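Local coordinates for protein nitroreductase (Desulfitobacterium hafniense, PDB 3PXV) that binds flavin mononucleotide and probably acts as an FMN-dependent oxidoreductase of the nitroreductase type, at residues Ala47-Val53 against Leu154-Tyr160; Phe90-Met96 against Val166-His170; Ile97-Pro103 against Tyr160-Val166. All coordinates share one frame; numbering follows the deposited sequence.

Interaction 1 (Ala47-Val53 against Leu154-Tyr160); sequences AWRVIVV and LGFPEGY
Arg49 lies across Pro157 and reaches the phenol of Tyr160, the polar end of a contact that is otherwise largely apolar. Pro157 CG sits over one face of the guanidinium, toward its rim, 3.6 Å from Arg49 NE, and the same CG also stands over the centre of the Tyr160 ring. From Arg49 NH1 a weak, bent bond runs 3.1 Å to Tyr160 OH (131° at the hydrogen), with the guanidinium and ring planes 71° apart. The stronger grip on Arg49 NH1 is local: Trp48 O takes it at 2.7 Å and lies in the guanidinium plane. A bend at chi2 (-67°) turns the arginine chain back so that it can reach both oxygens, while Trp48 CA meets the tyrosine ring at its edge.

Farther along, Ile51 points its CD1 at the edge of the Phe156 ring, 3.6 Å from CD1 of that ring, and Ile51 CG2 rests 3.4 Å from Leu154 O. Leu154 CD2 presses on Val53 CG2 at 3.5 Å, a tight methyl pair. These contacts join the outermost strand of this chain's part of the sheet to the end of helix 147-154, where Gly155, with positive phi, is the C-prime residue of a Schellman motif. A type II turn from Pro157 to Tyr160 then swings the chain back, closed by Tyr160 N to Pro157 O at 3.0 Å.

Beyond this shell, Phe156 meets the ring of Phe141 and touches Val98 and Pro100 of the adjacent strand. Residues 50-53 pair in parallel with a strand of the second subunit, whose Thr186 packs on Ile51.

Interaction 2 (Phe90-Met96 against Val166-His170); sequences FYGAPCM and VLLGH. With FMN (flavin mononucleotide), chain F.
Leu167 puts its two methyls into a corner formed by Phe90, Tyr91 and Met96, the close-packed half of this contact. Leu167 CD2 touches Met96 CB at 3.6 Å and lies near the selenium of that selenomethionine; it also approaches Phe90 CD1 at 3.9 Å. The other methyl, CD1, comes against the backbone of Phe90 and meets the edge of the Tyr91 ring. Met96 and Leu167 run side by side in the same direction, and the selenium stands over one face of the Phe90 ring, offset toward its rim. Ala93 CB closes the corner against Leu167 CB. The strands here are antiparallel: Met96 and Leu167 form a non-hydrogen-bonded pair, and Leu168 N donates to Cys95 O at 3.0 Å (165° at the hydrogen).

Toward Gly169 the contacts thin out, and Pro94 is partly exposed. Pro94 CD reaches Leu168 O at 3.4 Å, and glycine at 169 lets the chain pass this close to the proline, since a CB there would crowd Pro94 CD. The type I' turn from Phe90 to Ala93, closed by Ala93 N to Phe90 O at 2.9 Å, carries Tyr91 away from the strands to the flavin. With CG beside the backbone N (chi1 -50°), its phenol extends to the cofactor, where Tyr91 OH donates to FMN O2 in a short hydrogen bond of 2.5 Å. A phenylalanine in place of Tyr91 lacks the hydroxyl, and the pyrimidine edge of the flavin would probably be less firmly held at O2. Arg13, Ser15, Arg17, Lys175 and His178 also hydrogen-bond FMN. A donor at O2 would be expected to draw electron density toward the pyrimidine end of the isoalloxazine and may favour negative charge there in the reduced cofactor.

Interaction 3 (Ile97-Pro103 against Tyr160-Val166); sequences IVVPIDP and YAFGCSV
With chi1 at -86°, Tyr160 has CG beside its backbone N, which lays one face of the ring against the Ile101-Asp102 peptide; in Asp102, chi1 of -174° swings the carboxylate out beside the carbonyl carbon, where OD2 meets a water. Asp102 N stands above the ring centre, and the backbone sets Asp102 CB over the same face in a CH-pi contact, 4.2 Å from the Tyr160 centroid. The water joins the two polar ends, giving a hydrogen to Asp102 OD2 at 3.0 Å and lying 2.7 Å from Tyr160 OH, while Asp102 OD1 bonds to Thr104.

The strands pair antiparallel, Ile97 with Val166 and Ile101 with Ala161 at hydrogen-bonded positions. Between them Gly163 and Cys164 both face Val99 in a classic beta bulge: Val99 O takes Cys164 N at 3.3 Å and, weakly, Gly163 N at 3.0 Å. A side chain on Gly163 would run into Val99 O and Ile101 CG2.

Ser165 OG bonds to Cys134 and Thr137, and Cys164 belongs to the FMN pocket. Ile97, Val99 and Ile101 pack on helix 106-126, while strands 50-53 and 130-133 flank the pair in the sheet.

Overall arrangement
From the N terminus, residues 47-53 supply the first strand of the sheet and wait about a hundred residues for 154-160, which closes interaction 1. Strand 95-101 comes next, opening interaction 2 with 90-96 and interaction 3 with 97-103. The chain then passes through helix 106-126, strand 130-133 and helix 147-154 before 160-166 closes interaction 3 and 166-170 closes interaction 2, so the former loop lies within the latter. Interaction 1 crosses both. Tyr160 is common to interactions 1 and 3, Val166 to 2 and 3. Ile51 O to Val98 N and Val53 N to Met96 O are probable hydrogen bonds tying strand 50-53 to its neighbour.

Interaction 1 (Ala47-Val53 against Leu154-Tyr160)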
loop_
_atom_site.group_PDB
_atom_site.type_symbol
_atom_site.label_atom_id
_atom_site.label_comp_id
_atom_site.label_asym_id
_atom_site.label_seq_id
_atom_site.Cartn_x
_atom_site.Cartn_y
_atom_site.Cartn_z
ATOM N N ALA B 47 2.937 2.933 -12.308
ATOM C CA ALA B 47 3.823 1.937 -12.902
ATOM C C ALA B 47 3.346 0.526 -12.542
ATOM O O ALA B 47 4.099 -0.300 -12.049
ATOM C CB ALA B 47 5.269 2.175 -12.429
ATOM N N TRP B 48 2.070 0.287 -12.806
ATOM C CA TRP B 48 1.421 -0.964 -12.547
ATOM C C TRP B 48 0.340 -1.254 -13.559
ATOM O O TRP B 48 0.129 -0.446 -14.455
ATOM C CB TRP B 48 0.834 -0.976 -11.147
ATOM C CG TRP B 48 0.265 0.311 -10.566
ATOM C CD1 TRP B 48 0.762 0.961 -9.509
ATOM C CD2 TRP B 48 -0.946 1.006 -10.924
ATOM N NE1 TRP B 48 -0.019 2.037 -9.189
ATOM C CE2 TRP B 48 -1.086 2.079 -10.035
ATOM C CE3 TRP B 48 -1.921 0.825 -11.897
ATOM C CZ2 TRP B 48 -2.150 2.985 -10.104
ATOM C CZ3 TRP B 48 -2.977 1.725 -11.966
ATOM C CH2 TRP B 48 -3.083 2.785 -11.072
ATOM N N ARG B 49 -0.272 -2.436 -13.468
ATOM C CA ARG B 49 -1.455 -2.785 -14.270
ATOM C C ARG B 49 -2.355 -3.628 -13.373
ATOM O O ARG B 49 -1.873 -4.239 -12.419
ATOM C CB ARG B 49 -1.131 -3.608 -15.522
ATOM C CG ARG B 49 -0.286 -2.938 -16.577
ATOM C CD ARG B 49 -0.992 -1.767 -17.261
ATOM N NE ARG B 49 -0.129 -1.226 -18.316
ATOM C CZ ARG B 49 0.925 -0.422 -18.120
ATOM N NH1 ARG B 49 1.279 -0.040 -16.901
ATOM N NH2 ARG B 49 1.643 -0.006 -19.160
ATOM N N VAL B 50 -3.645 -3.680 -13.702
ATOM C CA VAL B 50 -4.618 -4.438 -12.914
ATOM C C VAL B 50 -5.170 -5.542 -13.822
ATOM O O VAL B 50 -6.038 -5.284 -14.670
ATOM C CB VAL B 50 -5.726 -3.504 -12.374
ATOM C CG1 VAL B 50 -6.839 -4.272 -11.667
ATOM C CG2 VAL B 50 -5.107 -2.482 -11.458
ATOM N N ILE B 51 -4.638 -6.760 -13.658
ATOM C CA ILE B 51 -5.018 -7.894 -14.471
ATOM C C ILE B 51 -5.944 -8.803 -13.663
ATOM O O ILE B 51 -5.497 -9.471 -12.733
ATOM C CB ILE B 51 -3.750 -8.665 -14.940
ATOM C CG1 ILE B 51 -2.813 -7.727 -15.692
ATOM C CG2 ILE B 51 -4.120 -9.856 -15.840
ATOM C CD1 ILE B 51 -1.520 -8.343 -16.042
ATOM N N VAL B 52 -7.229 -8.820 -14.016
ATOM C CA VAL B 52 -8.228 -9.645 -13.316
ATOM C C VAL B 52 -8.226 -11.012 -13.962
ATOM O O VAL B 52 -8.735 -11.173 -15.067
ATOM C CB VAL B 52 -9.680 -9.050 -13.403
ATOM C CG1 VAL B 52 -10.680 -10.010 -12.782
ATOM C CG2 VAL B 52 -9.771 -7.694 -12.705
ATOM N N VAL B 53 -7.664 -11.992 -13.267
ATOM C CA VAL B 53 -7.518 -13.325 -13.803
ATOM C C VAL B 53 -8.630 -14.234 -13.313
ATOM O O VAL B 53 -8.838 -14.353 -12.130
ATOM C CB VAL B 53 -6.147 -13.936 -13.415
ATOM C CG1 VAL B 53 -5.964 -15.284 -14.092
ATOM C CG2 VAL B 53 -5.032 -13.007 -13.810
ATOM N N LEU B 154 -0.655 -13.649 -19.235
ATOM C CA LEU B 154 -1.320 -12.677 -18.342
ATOM C C LEU B 154 -1.495 -11.336 -19.021
ATOM O O LEU B 154 -2.369 -10.579 -18.658
ATOM C CB LEU B 154 -0.527 -12.505 -17.054
ATOM C CG LEU B 154 -0.650 -13.690 -16.098
ATOM C CD1 LEU B 154 0.479 -13.714 -15.079
ATOM C CD2 LEU B 154 -2.018 -13.670 -15.417
ATOM N N GLY B 155 -0.650 -11.062 -20.014
ATOM C CA GLY B 155 -0.677 -9.817 -20.745
ATOM C C GLY B 155 0.135 -8.713 -20.092
ATOM O O GLY B 155 -0.177 -7.548 -20.250
ATOM N N PHE B 156 1.184 -9.069 -19.364
ATOM C CA PHE B 156 2.069 -8.085 -18.749
ATOM C C PHE B 156 2.650 -7.157 -19.814
ATOM O O PHE B 156 2.924 -7.601 -20.924
ATOM C CB PHE B 156 3.280 -8.802 -18.129
ATOM C CG PHE B 156 3.070 -9.350 -16.756
ATOM C CD1 PHE B 156 1.802 -9.642 -16.256
ATOM C CD2 PHE B 156 4.177 -9.679 -15.990
ATOM C CE1 PHE B 156 1.646 -10.173 -14.986
ATOM C CE2 PHE B 156 4.035 -10.228 -14.733
ATOM C CZ PHE B 156 2.767 -10.485 -14.226
ATOM N N PRO B 157 2.868 -5.874 -19.480
ATOM C CA PRO B 157 3.602 -5.043 -20.440
ATOM C C PRO B 157 5.066 -5.491 -20.477
ATOM O O PRO B 157 5.592 -5.984 -19.463
ATOM C CB PRO B 157 3.505 -3.625 -19.852
ATOM C CG PRO B 157 2.455 -3.678 -18.792
ATOM C CD PRO B 157 2.305 -5.096 -18.359
ATOM N N GLU B 158 5.726 -5.288 -21.614
ATOM C CA GLU B 158 7.122 -5.686 -21.777
ATOM C C GLU B 158 7.986 -5.060 -20.695
ATOM O O GLU B 158 7.884 -3.869 -20.427
ATOM C CB GLU B 158 7.663 -5.265 -23.147
ATOM C CG GLU B 158 8.923 -6.055 -23.578
ATOM C CD GLU B 158 9.565 -5.522 -24.862
ATOM O OE1 GLU B 158 9.655 -4.273 -25.009
ATOM O OE2 GLU B 158 9.999 -6.353 -25.705
ATOM N N GLY B 159 8.837 -5.864 -20.070
ATOM C CA GLY B 159 9.713 -5.341 -19.025
ATOM C C GLY B 159 9.161 -5.404 -17.611
ATOM O O GLY B 159 9.925 -5.362 -16.665
ATOM N N TYR B 160 7.844 -5.521 -17.470
ATOM C CA TYR B 160 7.201 -5.592 -16.159
ATOM C C TYR B 160 7.431 -6.933 -15.517
ATOM O O TYR B 160 7.446 -7.955 -16.191
ATOM C CB TYR B 160 5.696 -5.343 -16.279
ATOM C CG TYR B 160 5.314 -3.904 -16.245
ATOM C CD1 TYR B 160 5.956 -2.968 -17.049
ATOM C CD2 TYR B 160 4.261 -3.467 -15.441
ATOM C CE1 TYR B 160 5.608 -1.614 -17.001
ATOM C CE2 TYR B 160 3.907 -2.109 -15.387
ATOM C CZ TYR B 160 4.580 -1.206 -16.171
ATOM O OH TYR B 160 4.239 0.097 -16.134
#

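Interaction 2 (Phe90-Met96 against Val166-His170)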
loop_
_atom_site.group_PDB
_atom_site.type_symbol
_atom_site.label_atom_id
_atom_site.label_comp_id
_atom_site.label_asym_id
_atom_site.label_seq_id
_atom_site.Cartn_x
_atom_site.Cartn_y
_atom_site.Cartn_z
ATOM N N PHE B 90 -2.959 -20.979 -3.646
ATOM C CA PHE B 90 -4.077 -20.077 -3.855
ATOM C C PHE B 90 -5.346 -20.416 -3.078
ATOM O O PHE B 90 -6.386 -19.793 -3.285
ATOM C CB PHE B 90 -4.379 -19.923 -5.343
ATOM C CG PHE B 90 -3.201 -19.457 -6.155
ATOM C CD1 PHE B 90 -2.224 -18.622 -5.606
ATOM C CD2 PHE B 90 -3.109 -19.787 -7.494
ATOM C CE1 PHE B 90 -1.142 -18.184 -6.373
ATOM C CE2 PHE B 90 -2.051 -19.348 -8.268
ATOM C CZ PHE B 90 -1.063 -18.551 -7.714
ATOM N N TYR B 91 -5.243 -21.370 -2.162
ATOM C CA TYR B 91 -6.328 -21.781 -1.283
ATOM C C TYR B 91 -7.688 -22.011 -1.970
ATOM O O TYR B 91 -8.750 -21.766 -1.395
ATOM C CB TYR B 91 -6.451 -20.764 -0.148
ATOM C CG TYR B 91 -5.123 -20.463 0.537
ATOM C CD1 TYR B 91 -4.521 -21.388 1.404
ATOM C CD2 TYR B 91 -4.474 -19.244 0.326
ATOM C CE1 TYR B 91 -3.308 -21.096 2.028
ATOM C CE2 TYR B 91 -3.247 -18.958 0.938
ATOM C CZ TYR B 91 -2.676 -19.882 1.786
ATOM O OH TYR B 91 -1.476 -19.574 2.381
ATOM N N GLY B 92 -7.646 -22.521 -3.191
ATOM C CA GLY B 92 -8.865 -22.824 -3.957
ATOM C C GLY B 92 -9.589 -21.610 -4.514
ATOM O O GLY B 92 -10.758 -21.714 -4.890
ATOM N N ALA B 93 -8.911 -20.457 -4.539
ATOM C CA ALA B 93 -9.503 -19.218 -5.036
ATOM C C ALA B 93 -9.762 -19.374 -6.506
ATOM O O ALA B 93 -8.894 -19.860 -7.223
ATOM C CB ALA B 93 -8.587 -18.026 -4.799
ATOM N N PRO B 94 -10.945 -18.942 -6.965
ATOM C CA PRO B 94 -11.308 -19.069 -8.362
ATOM C C PRO B 94 -10.863 -17.900 -9.239
ATOM O O PRO B 94 -11.070 -17.940 -10.443
ATOM C CB PRO B 94 -12.830 -19.160 -8.292
ATOM C CG PRO B 94 -13.167 -18.247 -7.139
ATOM C CD PRO B 94 -12.064 -18.436 -6.156
ATOM N N CYS B 95 -10.295 -16.856 -8.644
ATOM C CA CYS B 95 -9.782 -15.719 -9.413
ATOM C C CYS B 95 -8.851 -14.877 -8.574
ATOM O O CYS B 95 -8.825 -14.982 -7.359
ATOM C CB CYS B 95 -10.907 -14.823 -9.933
ATOM S SG CYS B 95 -11.659 -13.856 -8.664
HETATM N N MSE B 96 -8.092 -14.026 -9.239
HETATM C CA MSE B 96 -7.148 -13.168 -8.551
HETATM C C MSE B 96 -6.821 -11.982 -9.418
HETATM O O MSE B 96 -7.010 -12.000 -10.619
HETATM C CB MSE B 96 -5.834 -13.926 -8.222
HETATM C CG MSE B 96 -5.013 -14.375 -9.432
HETATM SE SE MSE B 96 -3.389 -15.257 -8.908
HETATM C CE MSE B 96 -2.781 -15.809 -10.670
ATOM N N VAL B 166 -3.717 -10.294 -5.402
ATOM C CA VAL B 166 -4.751 -10.395 -4.382
ATOM C C VAL B 166 -5.713 -11.449 -4.840
ATOM O O VAL B 166 -6.299 -11.295 -5.890
ATOM C CB VAL B 166 -5.547 -9.108 -4.186
ATOM C CG1 VAL B 166 -6.534 -9.320 -3.033
ATOM C CG2 VAL B 166 -4.606 -7.922 -3.909
ATOM N N LEU B 167 -5.894 -12.504 -4.048
ATOM C CA LEU B 167 -6.813 -13.580 -4.411
ATOM C C LEU B 167 -8.212 -13.157 -3.975
ATOM O O LEU B 167 -8.348 -12.476 -2.947
ATOM C CB LEU B 167 -6.420 -14.903 -3.763
ATOM C CG LEU B 167 -4.947 -15.309 -3.858
ATOM C CD1 LEU B 167 -4.712 -16.548 -3.009
ATOM C CD2 LEU B 167 -4.531 -15.536 -5.333
ATOM N N LEU B 168 -9.232 -13.565 -4.739
ATOM C CA LEU B 168 -10.589 -13.161 -4.472
ATOM C C LEU B 168 -11.584 -14.307 -4.585
ATOM O O LEU B 168 -11.453 -15.173 -5.442
ATOM C CB LEU B 168 -11.003 -12.071 -5.456
ATOM C CG LEU B 168 -10.155 -10.791 -5.589
ATOM C CD1 LEU B 168 -10.680 -9.944 -6.712
ATOM C CD2 LEU B 168 -10.070 -9.985 -4.289
ATOM N N GLY B 169 -12.593 -14.291 -3.720
ATOM C CA GLY B 169 -13.666 -15.278 -3.765
ATOM C C GLY B 169 -14.574 -15.147 -2.567
ATOM O O GLY B 169 -14.641 -14.093 -1.957
ATOM N N HIS B 170 -15.305 -16.210 -2.267
ATOM C CA HIS B 170 -16.155 -16.274 -1.085
ATOM C C HIS B 170 -15.493 -17.204 -0.080
ATOM O O HIS B 170 -14.989 -18.266 -0.462
ATOM C CB HIS B 170 -17.554 -16.766 -1.438
ATOM C CG HIS B 170 -18.340 -15.773 -2.222
ATOM N ND1 HIS B 170 -18.953 -14.685 -1.632
ATOM C CD2 HIS B 170 -18.596 -15.681 -3.548
ATOM C CE1 HIS B 170 -19.556 -13.969 -2.565
ATOM N NE2 HIS B 170 -19.352 -14.549 -3.738
HETATM N N1 FMN F . -0.445 -14.970 3.145
HETATM C C2 FMN F . -0.346 -16.203 2.531
HETATM O O2 FMN F . -0.936 -17.193 2.957
HETATM N N3 FMN F . 0.432 -16.336 1.414
HETATM C C4 FMN F . 1.125 -15.273 0.889
HETATM O O4 FMN F . 1.806 -15.469 -0.107
HETATM C C4A FMN F . 1.024 -14.027 1.508
HETATM N N5 FMN F . 1.687 -12.935 1.022
HETATM C C5A FMN F . 1.375 -11.678 1.477
HETATM C C6 FMN F . 1.865 -10.562 0.792
HETATM C C7 FMN F . 1.565 -9.276 1.221
HETATM C C7M FMN F . 2.103 -8.125 0.459
HETATM C C8 FMN F . 0.777 -9.106 2.349
HETATM C C8M FMN F . 0.423 -7.756 2.858
HETATM C C9 FMN F . 0.280 -10.217 3.037
HETATM C C9A FMN F . 0.580 -11.523 2.601
HETATM N N10 FMN F . 0.117 -12.650 3.258
HETATM C C10 FMN F . 0.229 -13.881 2.644
HETATM C "C1'" FMN F . -0.986 -12.480 4.261
HETATM C "C2'" FMN F . -0.392 -12.159 5.622
HETATM O "O2'" FMN F . 0.083 -13.363 6.192
HETATM C "C3'" FMN F . -1.452 -11.489 6.491
HETATM O "O3'" FMN F . -1.868 -10.264 5.925
HETATM C "C4'" FMN F . -0.897 -11.213 7.877
HETATM O "O4'" FMN F . -0.611 -12.455 8.444
HETATM C "C5'" FMN F . -1.877 -10.443 8.763
HETATM O "O5'" FMN F . -3.094 -11.157 8.871
HETATM P P FMN F . -4.469 -10.540 8.317
HETATM O O1P FMN F . -5.501 -11.616 8.425
HETATM O O2P FMN F . -4.368 -10.100 6.844
HETATM O O3P FMN F . -4.770 -9.404 9.236
#

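Interaction 3 (Ile97-Pro103 against Tyr160-Val166)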
loop_
_atom_site.group_PDB
_atom_site.type_symbol
_atom_site.label_atom_id
_atom_site.label_comp_id
_atom_site.label_asym_id
_atom_site.label_seq_id
_atom_site.Cartn_x
_atom_site.Cartn_y
_atom_site.Cartn_z
ATOM N N ILE B 97 -6.341 -10.937 -8.779
ATOM C CA ILE B 97 -5.870 -9.787 -9.499
ATOM C C ILE B 97 -4.377 -9.813 -9.344
ATOM O O ILE B 97 -3.871 -9.856 -8.217
ATOM C CB ILE B 97 -6.443 -8.508 -8.954
ATOM C CG1 ILE B 97 -7.927 -8.445 -9.334
ATOM C CG2 ILE B 97 -5.663 -7.331 -9.509
ATOM C CD1 ILE B 97 -8.672 -7.233 -8.792
ATOM N N VAL B 98 -3.683 -9.853 -10.477
ATOM C CA VAL B 98 -2.222 -9.832 -10.529
ATOM C C VAL B 98 -1.789 -8.416 -10.838
ATOM O O VAL B 98 -2.318 -7.817 -11.763
ATOM C CB VAL B 98 -1.693 -10.802 -11.611
ATOM C CG1 VAL B 98 -0.166 -10.737 -11.707
ATOM C CG2 VAL B 98 -2.182 -12.252 -11.278
ATOM N N VAL B 99 -0.852 -7.876 -10.045
ATOM C CA VAL B 99 -0.346 -6.516 -10.216
ATOM C C VAL B 99 1.124 -6.524 -10.605
ATOM O O VAL B 99 2.002 -6.632 -9.759
ATOM C CB VAL B 99 -0.536 -5.641 -8.962
ATOM C CG1 VAL B 99 -0.133 -4.202 -9.272
ATOM C CG2 VAL B 99 -1.954 -5.658 -8.521
ATOM N N PRO B 100 1.401 -6.487 -11.910
ATOM C CA PRO B 100 2.788 -6.417 -12.326
ATOM C C PRO B 100 3.308 -4.986 -12.172
ATOM O O PRO B 100 2.530 -4.040 -12.118
ATOM C CB PRO B 100 2.714 -6.804 -13.808
ATOM C CG PRO B 100 1.405 -6.284 -14.228
ATOM C CD PRO B 100 0.502 -6.608 -13.070
ATOM N N ILE B 101 4.614 -4.823 -12.118
ATOM C CA ILE B 101 5.171 -3.500 -11.908
ATOM C C ILE B 101 6.409 -3.283 -12.763
ATOM O O ILE B 101 7.032 -4.247 -13.233
ATOM C CB ILE B 101 5.506 -3.237 -10.397
ATOM C CG1 ILE B 101 6.558 -4.199 -9.863
ATOM C CG2 ILE B 101 4.286 -3.335 -9.498
ATOM C CD1 ILE B 101 7.114 -3.715 -8.520
ATOM N N ASP B 102 6.738 -2.008 -12.977
ATOM C CA ASP B 102 7.921 -1.613 -13.728
ATOM C C ASP B 102 9.071 -1.688 -12.720
ATOM O O ASP B 102 9.060 -0.977 -11.736
ATOM C CB ASP B 102 7.742 -0.193 -14.270
ATOM C CG ASP B 102 8.893 0.261 -15.194
ATOM O OD1 ASP B 102 9.932 -0.409 -15.270
ATOM O OD2 ASP B 102 8.732 1.308 -15.858
ATOM N N PRO B 103 10.036 -2.585 -12.930
ATOM C CA PRO B 103 11.146 -2.679 -11.984
ATOM C C PRO B 103 12.200 -1.556 -12.064
ATOM O O PRO B 103 13.018 -1.455 -11.162
ATOM C CB PRO B 103 11.796 -4.018 -12.362
ATOM C CG PRO B 103 11.483 -4.198 -13.785
ATOM C CD PRO B 103 10.120 -3.622 -13.975
ATOM N N TYR B 160 7.844 -5.521 -17.470
ATOM C CA TYR B 160 7.201 -5.592 -16.159
ATOM C C TYR B 160 7.431 -6.933 -15.517
ATOM O O TYR B 160 7.446 -7.955 -16.191
ATOM C CB TYR B 160 5.696 -5.343 -16.279
ATOM C CG TYR B 160 5.314 -3.904 -16.245
ATOM C CD1 TYR B 160 5.956 -2.968 -17.049
ATOM C CD2 TYR B 160 4.261 -3.467 -15.441
ATOM C CE1 TYR B 160 5.608 -1.614 -17.001
ATOM C CE2 TYR B 160 3.907 -2.109 -15.387
ATOM C CZ TYR B 160 4.580 -1.206 -16.171
ATOM O OH TYR B 160 4.239 0.097 -16.134
ATOM N N ALA B 161 7.589 -6.912 -14.205
ATOM C CA ALA B 161 7.777 -8.098 -13.411
ATOM C C ALA B 161 6.641 -8.198 -12.391
ATOM O O ALA B 161 5.931 -7.235 -12.146
ATOM C CB ALA B 161 9.126 -8.040 -12.705
ATOM N N PHE B 162 6.476 -9.355 -11.772
ATOM C CA PHE B 162 5.437 -9.511 -10.758
ATOM C C PHE B 162 5.675 -8.615 -9.550
ATOM O O PHE B 162 6.802 -8.498 -9.062
ATOM C CB PHE B 162 5.371 -10.961 -10.306
ATOM C CG PHE B 162 4.440 -11.201 -9.163
ATOM C CD1 PHE B 162 3.129 -11.554 -9.393
ATOM C CD2 PHE B 162 4.897 -11.112 -7.855
ATOM C CE1 PHE B 162 2.292 -11.793 -8.345
ATOM C CE2 PHE B 162 4.068 -11.353 -6.807
ATOM C CZ PHE B 162 2.762 -11.699 -7.048
ATOM N N GLY B 163 4.595 -8.006 -9.066
ATOM C CA GLY B 163 4.650 -7.099 -7.921
ATOM C C GLY B 163 3.971 -7.728 -6.732
ATOM O O GLY B 163 4.591 -7.924 -5.689
ATOM N N CYS B 164 2.694 -8.036 -6.889
ATOM C CA CYS B 164 1.949 -8.722 -5.850
ATOM C C CYS B 164 0.640 -9.181 -6.460
ATOM O O CYS B 164 0.393 -8.963 -7.642
ATOM C CB CYS B 164 1.724 -7.825 -4.641
ATOM S SG CYS B 164 1.237 -8.721 -3.162
ATOM N N SER B 165 -0.182 -9.863 -5.685
ATOM C CA SER B 165 -1.466 -10.315 -6.207
ATOM C C SER B 165 -2.437 -10.341 -5.091
ATOM O O SER B 165 -2.035 -10.388 -3.962
ATOM C CB SER B 165 -1.343 -11.727 -6.791
ATOM O OG SER B 165 -1.055 -12.686 -5.780
ATOM N N VAL B 166 -3.717 -10.294 -5.402
ATOM C CA VAL B 166 -4.751 -10.395 -4.382
ATOM C C VAL B 166 -5.713 -11.449 -4.840
ATOM O O VAL B 166 -6.299 -11.295 -5.890
ATOM C CB VAL B 166 -5.547 -9.108 -4.186
ATOM C CG1 VAL B 166 -6.534 -9.320 -3.033
ATOM C CG2 VAL B 166 -4.606 -7.922 -3.909
HETATM O O HOH W 1 6.046 1.900 -17.033
#